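PDB 5LTV: chemotactic transducer PctC from Pseudomonas aeruginosa, which binds gamma-amino-butanoic acid through its ligand-binding domain and, as a chemoreceptor, probably passes this signal on to steer bacterial chemotaxis. Local coordinates for residues 188-193 with 209-214; 135-140 with 197-202. All blocks are in the same frame, centred on the assembly; numbering follows the deposited sequence. Where two conformers were deposited one is given.

Contact 1: 188-193 with 209-214; sequences YAFLVS and KTLAEA
Leu211, in the first turn of the short helix 211-214, splits its two methyls between Phe190 and Val192 of strand 188-193, a helix-on-sheet packing on the sheet of the second module of a double Cache (dCache) fold, which in relatives is the membrane-proximal one. Leu211 CD1 lies 3.7 Å from Val192 CG2, the two side chains meeting at about a right angle. Leu211 CD2 approaches the far end of the Phe190 ring, 3.9 Å from Phe190 CZ, and comes in obliquely. Phe190 and Val192 are two apart on the strand and their CB atoms point to the helix. The chi1 of Val192, 60°, sets CG2 opposite the backbone N, and this branch makes the contact. No hydrogen bond crosses between the segments, so the joint is purely apolar and small, though all three residues are buried.

In the second shell, Ile222 also touches Leu211, while the Phe190 ring meets that of His201 with planes about 35° apart. The strand itself is held by backbone bonds to strand 251-256, among them Phe190 with Ala254 and Val192 with Tyr252. The start of the helix is fixed by a capping box: Thr210, the N-cap, accepts from Glu213 N through OG1, and Glu213 returns the grip. Its OE1 takes Thr210 N at 3.1 Å in an almost straight bond, the N-H arriving from above the carboxylate plane.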
loop_
_atom_site.group_PDB
_atom_site.type_symbol
_atom_site.label_atom_id
_atom_site.label_comp_id
_atom_site.label_asym_id
_atom_site.label_seq_id
_atom_site.Cartn_x
_atom_site.Cartn_y
_atom_site.Cartn_z
ATOM N N TYR A 188 -19.648 -9.408 -0.985
ATOM C CA TYR A 188 -18.550 -8.513 -1.334
ATOM C C TYR A 188 -17.331 -8.825 -0.466
ATOM O O TYR A 188 -17.378 -9.657 0.443
ATOM C CB TYR A 188 -18.973 -7.048 -1.188
ATOM C CG TYR A 188 -19.367 -6.641 0.215
ATOM C CD1 TYR A 188 -20.661 -6.855 0.698
ATOM C CD2 TYR A 188 -18.453 -6.036 1.052
ATOM C CE1 TYR A 188 -21.014 -6.476 1.988
ATOM C CE2 TYR A 188 -18.799 -5.646 2.330
ATOM C CZ TYR A 188 -20.066 -5.871 2.798
ATOM O OH TYR A 188 -20.344 -5.475 4.083
ATOM N N ALA A 189 -16.223 -8.143 -0.760
ATOM C CA ALA A 189 -14.976 -8.361 -0.034
ATOM C C ALA A 189 -14.336 -7.033 0.364
ATOM O O ALA A 189 -14.329 -6.083 -0.421
ATOM C CB ALA A 189 -14.002 -9.185 -0.877
ATOM N N PHE A 190 -13.794 -6.957 1.579
ATOM C CA PHE A 190 -13.014 -5.778 1.936
ATOM C C PHE A 190 -11.710 -6.216 2.615
ATOM O O PHE A 190 -11.405 -7.410 2.738
ATOM C CB PHE A 190 -13.858 -4.791 2.758
ATOM C CG PHE A 190 -14.264 -5.274 4.105
ATOM C CD1 PHE A 190 -15.405 -6.064 4.271
ATOM C CD2 PHE A 190 -13.536 -4.889 5.235
ATOM C CE1 PHE A 190 -15.789 -6.493 5.532
ATOM C CE2 PHE A 190 -13.903 -5.320 6.501
ATOM C CZ PHE A 190 -15.036 -6.115 6.660
ATOM N N LEU A 191 -10.898 -5.235 2.985
ATOM C CA LEU A 191 -9.597 -5.488 3.582
ATOM C C LEU A 191 -9.516 -4.738 4.902
ATOM O O LEU A 191 -9.910 -3.579 4.982
ATOM C CB LEU A 191 -8.458 -5.074 2.637
ATOM C CG LEU A 191 -7.088 -5.658 3.006
ATOM C CD1 LEU A 191 -6.866 -7.078 2.420
ATOM C CD2 LEU A 191 -5.996 -4.734 2.534
ATOM N N VAL A 192 -9.013 -5.407 5.933
ATOM C CA VAL A 192 -9.051 -4.889 7.294
ATOM C C VAL A 192 -7.793 -5.356 8.014
ATOM O O VAL A 192 -7.302 -6.468 7.782
ATOM C CB VAL A 192 -10.339 -5.342 8.032
ATOM C CG1 VAL A 192 -10.414 -6.867 8.118
ATOM C CG2 VAL A 192 -10.407 -4.751 9.431
ATOM N N SER A 193 -7.247 -4.493 8.860
ATOM C CA SER A 193 -6.039 -4.840 9.585
ATOM C C SER A 193 -6.395 -5.681 10.805
ATOM O O SER A 193 -7.556 -5.768 11.220
ATOM C CB SER A 193 -5.273 -3.587 10.014
ATOM O OG SER A 193 -5.878 -2.973 11.142
ATOM N N LYS A 209 -12.199 3.596 8.800
ATOM C CA LYS A 209 -13.014 3.414 9.982
ATOM C C LYS A 209 -12.636 2.107 10.678
ATOM O O LYS A 209 -12.096 1.178 10.068
ATOM C CB LYS A 209 -14.496 3.396 9.617
ATOM C CG LYS A 209 -15.261 4.682 9.920
ATOM C CD LYS A 209 -14.736 5.873 9.131
ATOM C CE LYS A 209 -15.868 6.856 8.804
ATOM N NZ LYS A 209 -15.443 7.900 7.793
ATOM N N THR A 210 -12.940 2.031 11.970
ATOM C CA THR A 210 -12.846 0.735 12.627
ATOM C C THR A 210 -14.055 -0.125 12.287
ATOM O O THR A 210 -15.087 0.366 11.811
ATOM C CB THR A 210 -12.751 0.884 14.138
ATOM O OG1 THR A 210 -13.996 1.403 14.639
ATOM C CG2 THR A 210 -11.594 1.824 14.494
ATOM N N LEU A 211 -13.920 -1.432 12.527
ATOM C CA LEU A 211 -15.058 -2.313 12.292
ATOM C C LEU A 211 -16.211 -1.969 13.211
ATOM O O LEU A 211 -17.377 -2.074 12.812
ATOM C CB LEU A 211 -14.659 -3.775 12.469
ATOM C CG LEU A 211 -14.175 -4.469 11.200
ATOM C CD1 LEU A 211 -13.293 -5.606 11.579
ATOM C CD2 LEU A 211 -15.334 -4.982 10.362
ATOM N N ALA A 212 -15.907 -1.538 14.439
ATOM C CA ALA A 212 -16.953 -1.118 15.363
ATOM C C ALA A 212 -17.685 0.116 14.849
ATOM O O ALA A 212 -18.887 0.271 15.102
ATOM C CB ALA A 212 -16.340 -0.862 16.743
ATOM N N GLU A 213 -16.984 0.999 14.123
ATOM C CA GLU A 213 -17.636 2.141 13.484
ATOM C C GLU A 213 -18.468 1.720 12.272
ATOM O O GLU A 213 -19.542 2.274 12.029
ATOM C CB GLU A 213 -16.593 3.158 13.047
ATOM C CG GLU A 213 -16.032 4.032 14.137
ATOM C CD GLU A 213 -14.991 4.973 13.595
ATOM O OE1 GLU A 213 -13.808 4.574 13.549
ATOM O OE2 GLU A 213 -15.346 6.104 13.185
ATOM N N ALA A 214 -17.975 0.753 11.501
ATOM C CA ALA A 214 -18.671 0.350 10.283
ATOM C C ALA A 214 -19.928 -0.462 10.585
ATOM O O ALA A 214 -20.930 -0.331 9.876
ATOM C CB ALA A 214 -17.727 -0.448 9.382
#

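Contact 2: 135-140 with 197-202. With SO4 (sulfate ion), chain I.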
loop_
_atom_site.group_PDB
_atom_site.type_symbol
_atom_site.label_atom_id
_atom_site.label_comp_id
_atom_site.label_asym_id
_atom_site.label_seq_id
_atom_site.Cartn_x
_atom_site.Cartn_y
_atom_site.Cartn_z
ATOM N N VAL A 135 4.851 -1.201 3.836
ATOM C CA VAL A 135 3.625 -0.877 3.135
ATOM C C VAL A 135 2.762 -0.140 4.145
ATOM O O VAL A 135 2.622 -0.583 5.289
ATOM C CB VAL A 135 2.925 -2.117 2.548
ATOM C CG1 VAL A 135 2.537 -3.085 3.618
ATOM C CG2 VAL A 135 1.706 -1.712 1.738
ATOM N N THR A 136 2.306 1.040 3.765
ATOM C CA THR A 136 1.580 1.917 4.660
ATOM C C THR A 136 0.094 1.572 4.648
ATOM O O THR A 136 -0.432 0.954 3.710
ATOM C CB THR A 136 1.760 3.382 4.229
ATOM O OG1 THR A 136 0.889 3.614 3.122
ATOM C CG2 THR A 136 3.211 3.690 3.820
ATOM N N GLU A 137 -0.590 2.001 5.702
ATOM C CA GLU A 137 -2.041 2.050 5.658
ATOM C C GLU A 137 -2.476 3.220 4.761
ATOM O O GLU A 137 -1.664 4.087 4.405
ATOM C CB GLU A 137 -2.599 2.166 7.083
ATOM C CG GLU A 137 -2.395 0.877 7.917
ATOM C CD GLU A 137 -2.952 0.946 9.362
ATOM O OE1 GLU A 137 -3.237 2.052 9.861
ATOM O OE2 GLU A 137 -3.095 -0.126 10.005
ATOM N N PRO A 138 -3.738 3.253 4.346
ATOM C CA PRO A 138 -4.185 4.365 3.486
ATOM C C PRO A 138 -3.938 5.722 4.135
ATOM O O PRO A 138 -3.994 5.886 5.359
ATOM C CB PRO A 138 -5.686 4.093 3.295
ATOM C CG PRO A 138 -5.790 2.547 3.406
ATOM C CD PRO A 138 -4.776 2.216 4.510
ATOM N N PHE A 139 -3.584 6.687 3.297
ATOM C CA PHE A 139 -3.559 8.078 3.695
ATOM C C PHE A 139 -4.031 8.873 2.489
ATOM O O PHE A 139 -4.442 8.300 1.465
ATOM C CB PHE A 139 -2.173 8.497 4.226
ATOM C CG PHE A 139 -1.049 8.340 3.232
ATOM C CD1 PHE A 139 -0.405 7.092 3.061
ATOM C CD2 PHE A 139 -0.611 9.444 2.491
ATOM C CE1 PHE A 139 0.627 6.947 2.154
ATOM C CE2 PHE A 139 0.445 9.320 1.617
ATOM C CZ PHE A 139 1.076 8.073 1.429
ATOM N N VAL A 140 -4.016 10.194 2.635
ATOM C CA VAL A 140 -4.504 11.128 1.627
ATOM C C VAL A 140 -3.308 11.724 0.901
ATOM O O VAL A 140 -2.471 12.399 1.523
ATOM C CB VAL A 140 -5.347 12.251 2.260
ATOM C CG1 VAL A 140 -5.739 13.304 1.183
ATOM C CG2 VAL A 140 -6.589 11.710 2.942
ATOM N N LYS A 197 -8.824 -1.943 11.661
ATOM C CA LYS A 197 -8.891 -0.771 10.780
ATOM C C LYS A 197 -9.219 -1.183 9.345
ATOM O O LYS A 197 -8.465 -1.941 8.725
ATOM C CB LYS A 197 -7.568 0.001 10.801
ATOM C CG LYS A 197 -7.551 1.272 9.926
ATOM C CD LYS A 197 -8.126 2.473 10.663
ATOM C CE LYS A 197 -7.014 3.425 11.099
ATOM N NZ LYS A 197 -5.952 2.732 11.910
ATOM N N ILE A 198 -10.323 -0.658 8.811
ATOM C CA ILE A 198 -10.721 -0.925 7.432
ATOM C C ILE A 198 -9.785 -0.188 6.473
ATOM O O ILE A 198 -9.680 1.041 6.509
ATOM C CB ILE A 198 -12.181 -0.512 7.188
ATOM C CG1 ILE A 198 -13.128 -1.307 8.092
ATOM C CG2 ILE A 198 -12.556 -0.689 5.714
ATOM C CD1 ILE A 198 -14.574 -0.956 7.857
ATOM N N LEU A 199 -9.164 -0.935 5.562
ATOM C CA LEU A 199 -8.140 -0.446 4.645
ATOM C C LEU A 199 -8.654 -0.284 3.231
ATOM O O LEU A 199 -8.293 0.669 2.541
ATOM C CB LEU A 199 -6.948 -1.411 4.611
ATOM C CG LEU A 199 -6.447 -1.911 5.962
ATOM C CD1 LEU A 199 -5.434 -2.980 5.723
ATOM C CD2 LEU A 199 -5.896 -0.765 6.804
ATOM N N LEU A 200 -9.443 -1.238 2.768
ATOM C CA LEU A 200 -10.099 -1.156 1.481
ATOM C C LEU A 200 -11.522 -1.599 1.694
ATOM O O LEU A 200 -11.767 -2.515 2.489
ATOM C CB LEU A 200 -9.480 -2.061 0.490
ATOM C CG LEU A 200 -7.982 -1.992 0.177
ATOM C CD1 LEU A 200 -7.621 -3.226 -0.643
ATOM C CD2 LEU A 200 -7.645 -0.693 -0.512
ATOM N N HIS A 201 -12.451 -0.991 0.955
ATOM C CA HIS A 201 -13.877 -1.307 1.072
ATOM C C HIS A 201 -14.650 -0.754 -0.123
ATOM O O HIS A 201 -14.409 0.376 -0.557
ATOM C CB HIS A 201 -14.451 -0.747 2.387
ATOM C CG HIS A 201 -15.690 -1.445 2.850
ATOM N ND1 HIS A 201 -16.910 -1.288 2.223
ATOM C CD2 HIS A 201 -15.893 -2.334 3.853
ATOM C CE1 HIS A 201 -17.815 -2.038 2.830
ATOM N NE2 HIS A 201 -17.225 -2.688 3.819
ATOM N N PRO A 202 -15.569 -1.523 -0.695
ATOM C CA PRO A 202 -16.359 -0.994 -1.820
ATOM C C PRO A 202 -17.163 0.259 -1.454
ATOM O O PRO A 202 -17.439 1.107 -2.317
ATOM C CB PRO A 202 -17.258 -2.175 -2.193
ATOM C CG PRO A 202 -16.487 -3.394 -1.676
ATOM C CD PRO A 202 -15.833 -2.945 -0.425
HETATM S S SO4 I . -2.773 12.331 5.693
HETATM O O1 SO4 I . -3.836 11.438 5.270
HETATM O O2 SO4 I . -2.518 12.142 7.123
HETATM O O3 SO4 I . -3.164 13.714 5.374
HETATM O O4 SO4 I . -1.555 12.046 4.959
#
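Pro138 pushes its ring against the backbone of Leu199, with Pro138 CG only 3.2 Å from Leu199 O, at a classic beta bulge in strand 198-200, where Leu199 and Leu200 together sit across from Leu191 of the neighbouring strand. The contact joins the outermost strand of one five-stranded sheet to the outermost strand of the other, and so bridges the two halves of the dCache fold. Leu199 sends CD2 to the seam, 3.9 Å from Pro138 CD and 4.0 Å from Glu137 CG. The proline and leucine side chains meet at about a right angle, and Trp251 touches both Leu199 and Glu137.

At the rim, Glu137 OE1 and Lys197 NZ form a long, weak salt bridge of 3.5 Å; Lys197 has a second conformer, so the pairing is doubtful. Glu137 is extended beyond CG, whereas Lys197 leaves with CG anti to the backbone N (chi1 -179°) and then bends at each later torsion, which brings its amine back to the carboxylate, the two side chains crossing at about a right angle.

Beyond the proline, the chain turns to the ligand side. Phe139 belongs to the gamma-amino-butanoic acid pocket, and its ring edge has Thr136 OG1 and Glu137 O in its plane. Thr136 OG1 donates to Glu137 O at 2.9 Å, from above the carbonyl plane. A sulfate, probably from the crystallisation liquor, takes Val140 N on O1 at 2.9 Å and is also bound by Arg121, another pocket residue. This contact thus rests mainly on Pro138 and Leu199, with apolar packing beside a close approach of the proline ring to a carbonyl oxygen; the loose, partly exposed charge pair probably adds only modest electrostatic attraction.

Overall arrangement
From the N terminus, the chain first reaches 135-140, the edge of the sheet that lines the ligand pocket, then passes through strands 147-157 and 160-170 and helix 171-178 into the second sheet. There 188-193 and 198-200 run as neighbours before 209-214. Contact 2 closes the long loop from 140 to 197, and contact 1 the short one from 193 to 209; because their segments alternate, the two loops cross. Contact 2 joins the edge strands of the two sheets, while contact 1 sets helix 211-214 against strand 188-193 of the second. Segment 197-202 links them directly, through probable backbone bonds Leu199 N to Leu191 O and Ile198 N to Lys209 O, each 2.8 Å.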